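Local structure of 2-keto-3-deoxygluconate kinase (Thermotoga maritima, 2AFB) at residues A[161-166]-A[197-202]; A[235-240]-A[267-272]. The protein probably phosphorylates 2-keto-3-deoxygluconate at the expense of ATP, as a pfkB-family carbohydrate kinase. One frame throughout, in Å; residues are numbered along the deposited sequence.

Interaction 1 (A[161-166]-A[197-202]); sequences DALKVA and MEYVDV
The ring of Tyr-199 lies against helix 155-169, one face resting on Leu-163 and the hydroxyl end reaching Lys-164. CB of Leu-163 stands over that face as a CH-pi contact, 4.1 Å from the ring centroid and 20° off its normal, displaced toward the CB end of the ring, where it is 3.9 Å from Tyr-199 CG. Both methyls of Leu-163 stay on that side of the ring plane, near the root of the tyrosine: Leu-163 CD1 is 4.0 Å from Tyr-199 CD2, and Leu-163 CD2 is 4.0 Å from Tyr-199 CB. Also on this side, above the CD1 margin, the backbone O of Leu-163 comes to 3.7 Å from Tyr-199 CD1. Farther out, Lys-164 CG is 3.6 Å from Tyr-199 OH; within the two segments the hydroxyl meets only lysine methylenes, and the ammonium group takes no part. With CG set anti to the carbonyl carbon (chi1 -59°), Tyr-199 projects from the loop across to the helix.

Behind the leucine, Phe-144 and Val-173 pack on its side chain; Val-200 also reaches Phe-144. Helix 155-169 links the adjacent parallel strands 139-145 and 172-176, and helix 186-196 links 172-176 to 202-205. Tyr-199, in the loop entering strand 202-205, thus ties together two successive beta-alpha-beta units of the ribokinase-like fold.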
ATOM      1  N   ASP A 161     -36.793  -8.930 -26.135  1.00 32.66           N
ATOM      2  CA  ASP A 161     -37.895  -8.453 -25.269  1.00 31.18           C
ATOM      3  C   ASP A 161     -37.747  -6.961 -25.047  1.00 31.05           C
ATOM      4  O   ASP A 161     -38.696  -6.212 -25.235  1.00 28.01           O
ATOM      5  CB  ASP A 161     -37.905  -9.111 -23.883  1.00 27.89           C
ATOM      6  CG  ASP A 161     -38.367 -10.569 -23.896  1.00 31.77           C
ATOM      7  OD1 ASP A 161     -39.043 -10.996 -24.855  1.00 23.20           O
ATOM      8  OD2 ASP A 161     -38.034 -11.305 -22.935  1.00 30.49           O
ATOM      9  N   ALA A 162     -36.559  -6.535 -24.623  1.00 28.87           N
ATOM     10  CA  ALA A 162     -36.311  -5.100 -24.360  1.00 28.11           C
ATOM     11  C   ALA A 162     -36.522  -4.233 -25.602  1.00 26.24           C
ATOM     12  O   ALA A 162     -37.055  -3.124 -25.536  1.00 29.51           O
ATOM     13  CB  ALA A 162     -34.864  -4.870 -23.812  1.00 25.47           C
ATOM     14  N   LEU A 163     -36.104  -4.741 -26.739  1.00 26.40           N
ATOM     15  CA  LEU A 163     -36.098  -3.929 -27.950  1.00 28.34           C
ATOM     16  C   LEU A 163     -37.518  -3.774 -28.522  1.00 25.47           C
ATOM     17  O   LEU A 163     -37.869  -2.757 -29.120  1.00 24.78           O
ATOM     18  CB  LEU A 163     -35.185  -4.577 -28.975  1.00 28.78           C
ATOM     19  CG  LEU A 163     -33.698  -4.485 -28.730  1.00 26.63           C
ATOM     20  CD1 LEU A 163     -32.920  -5.426 -29.669  1.00 25.75           C
ATOM     21  CD2 LEU A 163     -33.260  -3.045 -28.901  1.00 29.18           C
ATOM     22  N   LYS A 164     -38.327  -4.808 -28.357  1.00 26.87           N
ATOM     23  CA  LYS A 164     -39.718  -4.730 -28.753  1.00 27.84           C
ATOM     24  C   LYS A 164     -40.455  -3.698 -27.923  1.00 26.16           C
ATOM     25  O   LYS A 164     -41.220  -2.926 -28.455  1.00 29.32           O
ATOM     26  CB  LYS A 164     -40.397  -6.077 -28.611  1.00 29.63           C
ATOM     27  CG  LYS A 164     -40.042  -7.037 -29.733  1.00 36.53           C
ATOM     28  CD  LYS A 164     -40.872  -8.295 -29.629  1.00 41.09           C
ATOM     29  CE  LYS A 164     -40.356  -9.429 -30.515  1.00 44.84           C
ATOM     30  NZ  LYS A 164     -40.716 -10.765 -29.904  1.00 44.52           N
ATOM     31  N   VAL A 165     -40.245  -3.677 -26.618  1.00 25.10           N
ATOM     32  CA  VAL A 165     -40.843  -2.613 -25.794  1.00 24.82           C
ATOM     33  C   VAL A 165     -40.317  -1.208 -26.119  1.00 25.99           C
ATOM     34  O   VAL A 165     -41.067  -0.237 -26.187  1.00 26.62           O
ATOM     35  CB  VAL A 165     -40.619  -2.886 -24.314  1.00 25.77           C
ATOM     36  CG1 VAL A 165     -41.169  -1.725 -23.450  1.00 26.62           C
ATOM     37  CG2 VAL A 165     -41.297  -4.216 -23.943  1.00 27.11           C
ATOM     38  N   ALA A 166     -39.019  -1.087 -26.281  1.00 28.14           N
ATOM     39  CA  ALA A 166     -38.439   0.171 -26.693  1.00 28.34           C
ATOM     40  C   ALA A 166     -39.158   0.657 -27.933  1.00 27.12           C
ATOM     41  O   ALA A 166     -39.523   1.799 -28.026  1.00 24.55           O
ATOM     42  CB  ALA A 166     -36.984  -0.020 -26.992  1.00 29.74           C
HETATM   43  N   MSE A 197     -30.636  -4.983 -35.832  1.00 33.97           N
HETATM   44  CA  MSE A 197     -30.412  -3.663 -36.403  1.00 31.42           C
HETATM   45  C   MSE A 197     -31.715  -2.986 -36.770  1.00 30.91           C
HETATM   46  O   MSE A 197     -31.756  -1.772 -36.732  1.00 28.91           O
HETATM   47  CB  MSE A 197     -29.485  -3.714 -37.617  1.00 32.34           C
HETATM   48  CG  MSE A 197     -28.062  -4.107 -37.311  1.00 26.20           C
HETATM   49 SE   MSE A 197     -27.087  -3.119 -35.835  1.00 43.69          SE
HETATM   50  CE  MSE A 197     -27.303  -4.350 -34.277  1.00 28.90           C
ATOM     51  N   GLU A 198     -32.771  -3.753 -37.092  1.00 34.67           N
ATOM     52  CA  GLU A 198     -34.154  -3.217 -37.323  1.00 35.06           C
ATOM     53  C   GLU A 198     -34.633  -2.288 -36.215  1.00 34.33           C
ATOM     54  O   GLU A 198     -35.389  -1.350 -36.458  1.00 34.31           O
ATOM     55  CB  GLU A 198     -35.210  -4.342 -37.400  1.00 36.87           C
ATOM     56  CG  GLU A 198     -35.067  -5.301 -38.575  1.00 47.22           C
ATOM     57  N   TYR A 199     -34.208  -2.571 -34.991  1.00 35.90           N
ATOM     58  CA  TYR A 199     -34.573  -1.774 -33.825  1.00 35.93           C
ATOM     59  C   TYR A 199     -33.596  -0.656 -33.478  1.00 31.10           C
ATOM     60  O   TYR A 199     -33.880   0.119 -32.590  1.00 28.86           O
ATOM     61  CB  TYR A 199     -34.660  -2.673 -32.601  1.00 38.30           C
ATOM     62  CG  TYR A 199     -35.662  -3.783 -32.712  1.00 43.14           C
ATOM     63  CD1 TYR A 199     -37.018  -3.528 -32.605  1.00 45.89           C
ATOM     64  CD2 TYR A 199     -35.250  -5.103 -32.887  1.00 46.46           C
ATOM     65  CE1 TYR A 199     -37.964  -4.569 -32.690  1.00 47.20           C
ATOM     66  CE2 TYR A 199     -36.176  -6.151 -32.958  1.00 47.58           C
ATOM     67  CZ  TYR A 199     -37.532  -5.880 -32.860  1.00 50.21           C
ATOM     68  OH  TYR A 199     -38.457  -6.924 -32.945  1.00 51.59           O
ATOM     69  N   VAL A 200     -32.452  -0.579 -34.152  1.00 27.88           N
ATOM     70  CA  VAL A 200     -31.380   0.319 -33.718  1.00 26.34           C
ATOM     71  C   VAL A 200     -31.406   1.623 -34.489  1.00 24.84           C
ATOM     72  O   VAL A 200     -31.445   1.603 -35.712  1.00 25.05           O
ATOM     73  CB  VAL A 200     -30.003  -0.350 -33.889  1.00 28.47           C
ATOM     74  CG1 VAL A 200     -28.866   0.621 -33.579  1.00 29.40           C
ATOM     75  CG2 VAL A 200     -29.900  -1.597 -32.988  1.00 27.77           C
ATOM     76  N   ASP A 201     -31.350   2.743 -33.777  1.00 23.84           N
ATOM     77  CA  ASP A 201     -31.332   4.098 -34.398  1.00 27.58           C
ATOM     78  C   ASP A 201     -29.923   4.717 -34.552  1.00 26.92           C
ATOM     79  O   ASP A 201     -29.636   5.448 -35.497  1.00 26.66           O
ATOM     80  CB  ASP A 201     -32.200   5.050 -33.549  1.00 29.14           C
ATOM     81  CG  ASP A 201     -33.623   4.527 -33.359  1.00 31.29           C
ATOM     82  OD1 ASP A 201     -34.337   4.389 -34.374  1.00 34.28           O
ATOM     83  OD2 ASP A 201     -34.014   4.209 -32.211  1.00 30.97           O
ATOM     84  N   VAL A 202     -29.062   4.406 -33.594  1.00 27.42           N
ATOM     85  CA  VAL A 202     -27.713   4.959 -33.485  1.00 24.85           C
ATOM     86  C   VAL A 202     -26.729   3.792 -33.342  1.00 25.38           C
ATOM     87  O   VAL A 202     -26.825   3.021 -32.384  1.00 23.76           O
ATOM     88  CB  VAL A 202     -27.619   5.836 -32.242  1.00 24.52           C
ATOM     89  CG1 VAL A 202     -26.163   6.382 -32.077  1.00 20.21           C
ATOM     90  CG2 VAL A 202     -28.686   6.947 -32.297  1.00 25.29           C
TER

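Interaction 2 (A[235-240]-A[267-272]); sequences KIAEEV and MVFENG
Ala-237 of helix 230-244 sets its methyl against Phe-269, a residue of strand 261-270 whose side chain can be followed outward across the helix surface. Phe-269 CB begins the contact, 3.8 Å from Ala-237 CB. At the next atom the approach tightens: Phe-269 CG is 3.6 Å from Ala-237 CB, which sits over the ring face in a CH-pi contact, 26° off the normal and nearer the CG end of the ring than its centre. Beyond the methyl the ring runs on beneath the next peptide of the helix, the N of Glu-238 lying above the same face. At the far end, Phe-269 CZ meets the aliphatic Glu-238 CG at 3.6 Å. A chi1 of -177°, which turns CG away from the backbone N, sends the ring along the helix from Ala-237 to Glu-238. Selenomethionine Met-267 extends the patch along the strand: a bend at chi3 (62°) brings its CE to 3.8 Å from Ala-237 CB.

The axes of 235-240 and 267-270 come within 9.3 Å, a usual spacing for a helix packed on a sheet. Pro-274 of strand 273-283 touches both Met-267 and Phe-269. Methyl, ring and methylene groups make up the contact, which implies cohesion by dispersion and exclusion of water, with the exposed Glu-238 lending its hydrocarbon part.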
ATOM      1  N   LYS A 235     -17.417   6.709 -46.442  1.00 32.57           N
ATOM      2  CA  LYS A 235     -18.078   5.741 -47.341  1.00 35.06           C
ATOM      3  C   LYS A 235     -18.671   4.520 -46.588  1.00 31.37           C
ATOM      4  O   LYS A 235     -19.798   4.077 -46.883  1.00 30.36           O
ATOM      5  CB  LYS A 235     -17.070   5.293 -48.411  1.00 35.66           C
ATOM      6  CG  LYS A 235     -17.564   4.350 -49.505  1.00 38.61           C
ATOM      7  CD  LYS A 235     -16.484   4.311 -50.633  1.00 38.02           C
ATOM      8  CE  LYS A 235     -16.441   2.984 -51.418  1.00 44.23           C
ATOM      9  NZ  LYS A 235     -17.491   2.886 -52.434  1.00 37.32           N
ATOM     10  N   ILE A 236     -17.933   3.987 -45.625  1.00 31.71           N
ATOM     11  CA  ILE A 236     -18.437   2.868 -44.819  1.00 31.10           C
ATOM     12  C   ILE A 236     -19.727   3.303 -44.086  1.00 31.52           C
ATOM     13  O   ILE A 236     -20.694   2.552 -44.006  1.00 30.98           O
ATOM     14  CB  ILE A 236     -17.386   2.377 -43.827  1.00 33.15           C
ATOM     15  CG2 ILE A 236     -17.887   1.225 -43.013  1.00 38.37           C
ATOM     16  N   ALA A 237     -19.759   4.528 -43.577  1.00 30.76           N
ATOM     17  CA  ALA A 237     -20.910   4.972 -42.771  1.00 30.35           C
ATOM     18  C   ALA A 237     -22.151   5.202 -43.632  1.00 30.84           C
ATOM     19  O   ALA A 237     -23.290   4.982 -43.179  1.00 29.18           O
ATOM     20  CB  ALA A 237     -20.559   6.233 -42.017  1.00 30.69           C
ATOM     21  N   GLU A 238     -21.932   5.674 -44.865  1.00 31.62           N
ATOM     22  CA  GLU A 238     -22.996   5.779 -45.822  1.00 32.76           C
ATOM     23  C   GLU A 238     -23.577   4.431 -46.115  1.00 32.46           C
ATOM     24  O   GLU A 238     -24.797   4.273 -46.118  1.00 31.50           O
ATOM     25  CB  GLU A 238     -22.525   6.353 -47.153  1.00 37.40           C
ATOM     26  CG  GLU A 238     -22.034   7.751 -47.081  1.00 43.24           C
ATOM     27  CD  GLU A 238     -21.773   8.337 -48.436  1.00 46.84           C
ATOM     28  OE1 GLU A 238     -22.744   8.449 -49.204  1.00 54.74           O
ATOM     29  OE2 GLU A 238     -20.610   8.702 -48.714  1.00 55.69           O
ATOM     30  N   GLU A 239     -22.706   3.470 -46.415  1.00 33.81           N
ATOM     31  CA  GLU A 239     -23.153   2.114 -46.709  1.00 36.49           C
ATOM     32  C   GLU A 239     -23.997   1.548 -45.557  1.00 32.45           C
ATOM     33  O   GLU A 239     -25.100   1.056 -45.810  1.00 30.80           O
ATOM     34  CB  GLU A 239     -21.967   1.194 -47.061  1.00 36.61           C
ATOM     35  CG  GLU A 239     -21.378   1.556 -48.420  1.00 45.56           C
ATOM     36  CD  GLU A 239     -20.327   0.557 -48.981  1.00 46.56           C
ATOM     37  OE1 GLU A 239     -20.062  -0.502 -48.333  1.00 48.11           O
ATOM     38  OE2 GLU A 239     -19.791   0.851 -50.102  1.00 56.88           O
ATOM     39  N   VAL A 240     -23.518   1.627 -44.306  1.00 30.80           N
ATOM     40  CA  VAL A 240     -24.318   1.095 -43.178  1.00 29.31           C
ATOM     41  C   VAL A 240     -25.613   1.890 -43.028  1.00 30.06           C
ATOM     42  O   VAL A 240     -26.658   1.333 -42.710  1.00 27.57           O
ATOM     43  CB  VAL A 240     -23.555   1.022 -41.802  1.00 31.10           C
ATOM     44  CG1 VAL A 240     -22.255   0.256 -41.941  1.00 33.50           C
ATOM     45  CG2 VAL A 240     -23.277   2.389 -41.236  1.00 32.15           C
HETATM   46  N   MSE A 267     -15.377   9.690 -35.439  1.00 27.67           N
HETATM   47  CA  MSE A 267     -16.189  10.258 -36.465  1.00 31.81           C
HETATM   48  C   MSE A 267     -17.638  10.121 -36.086  1.00 27.02           C
HETATM   49  O   MSE A 267     -18.062   9.065 -35.649  1.00 27.48           O
HETATM   50  CB  MSE A 267     -15.965   9.555 -37.791  1.00 28.91           C
HETATM   51  CG  MSE A 267     -16.726  10.198 -38.943  1.00 40.49           C
HETATM   52 SE   MSE A 267     -17.152   8.872 -40.388  1.00 49.80          SE
HETATM   53  CE  MSE A 267     -18.286   7.627 -39.339  1.00 48.39           C
ATOM     54  N   VAL A 268     -18.404  11.172 -36.324  1.00 24.72           N
ATOM     55  CA  VAL A 268     -19.846  11.093 -36.191  1.00 26.59           C
ATOM     56  C   VAL A 268     -20.409  11.336 -37.549  1.00 25.01           C
ATOM     57  O   VAL A 268     -20.114  12.345 -38.173  1.00 26.32           O
ATOM     58  CB  VAL A 268     -20.363  12.118 -35.161  1.00 26.85           C
ATOM     59  CG1 VAL A 268     -21.864  12.322 -35.261  1.00 29.56           C
ATOM     60  CG2 VAL A 268     -19.963  11.664 -33.760  1.00 25.64           C
ATOM     61  N   PHE A 269     -21.250  10.420 -38.015  1.00 25.73           N
ATOM     62  CA  PHE A 269     -21.909  10.581 -39.333  1.00 23.01           C
ATOM     63  C   PHE A 269     -23.408  10.748 -39.138  1.00 24.26           C
ATOM     64  O   PHE A 269     -24.063   9.862 -38.614  1.00 22.92           O
ATOM     65  CB  PHE A 269     -21.630   9.360 -40.211  1.00 23.39           C
ATOM     66  CG  PHE A 269     -22.196   9.443 -41.618  1.00 23.14           C
ATOM     67  CD1 PHE A 269     -23.480   9.007 -41.893  1.00 21.78           C
ATOM     68  CD2 PHE A 269     -21.410   9.903 -42.666  1.00 18.51           C
ATOM     69  CE1 PHE A 269     -23.983   9.046 -43.214  1.00 21.57           C
ATOM     70  CE2 PHE A 269     -21.889   9.967 -43.963  1.00 26.17           C
ATOM     71  CZ  PHE A 269     -23.198   9.563 -44.233  1.00 22.00           C
ATOM     72  N   GLU A 270     -23.936  11.899 -39.524  1.00 27.42           N
ATOM     73  CA  GLU A 270     -25.373  12.131 -39.481  1.00 30.24           C
ATOM     74  C   GLU A 270     -25.745  13.178 -40.520  1.00 29.19           C
ATOM     75  O   GLU A 270     -24.874  13.888 -41.025  1.00 30.96           O
ATOM     76  CB  GLU A 270     -25.896  12.435 -38.053  1.00 28.39           C
ATOM     77  CG  GLU A 270     -25.215  13.526 -37.297  1.00 37.38           C
ATOM     78  CD  GLU A 270     -25.670  13.668 -35.797  1.00 36.24           C
ATOM     79  OE1 GLU A 270     -25.980  12.666 -35.101  1.00 33.59           O
ATOM     80  OE2 GLU A 270     -25.687  14.818 -35.303  1.00 36.24           O
ATOM     81  N   ASN A 271     -27.028  13.215 -40.859  1.00 28.76           N
ATOM     82  CA  ASN A 271     -27.576  14.027 -41.956  1.00 28.64           C
ATOM     83  C   ASN A 271     -26.766  13.897 -43.230  1.00 30.11           C
ATOM     84  O   ASN A 271     -26.544  14.879 -43.926  1.00 31.44           O
ATOM     85  CB  ASN A 271     -27.703  15.510 -41.559  1.00 29.17           C
ATOM     86  CG  ASN A 271     -28.432  15.703 -40.215  1.00 34.14           C
ATOM     87  OD1 ASN A 271     -27.859  16.214 -39.236  1.00 36.33           O
ATOM     88  ND2 ASN A 271     -29.685  15.263 -40.160  1.00 35.71           N
ATOM     89  N   GLY A 272     -26.310  12.680 -43.507  1.00 30.39           N
ATOM     90  CA  GLY A 272     -25.567  12.372 -44.725  1.00 29.12           C
ATOM     91  C   GLY A 272     -24.120  12.794 -44.749  1.00 30.22           C
ATOM     92  O   GLY A 272     -23.483  12.729 -45.809  1.00 29.08           O
TER

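Overall arrangement
From the N terminus, helix 155-169 enters interaction 1 first; the chain then passes through strand 172-176 and helix 186-196 before segment 197-202 closes that loop of 30 intervening residues. It continues through strand 202-205 and helix 207-214 to helix 230-244, where interaction 2 opens, and after strand 248-255 this second loop closes on strand 261-270. The two loops follow in series and neither nest nor cross. The centres of interactions 1 and 2 are 20 Å apart, and the two do not touch. Interaction 1 belongs to the parallel part of the nine-stranded sheet, while interaction 2 joins a helix to its antiparallel edge region.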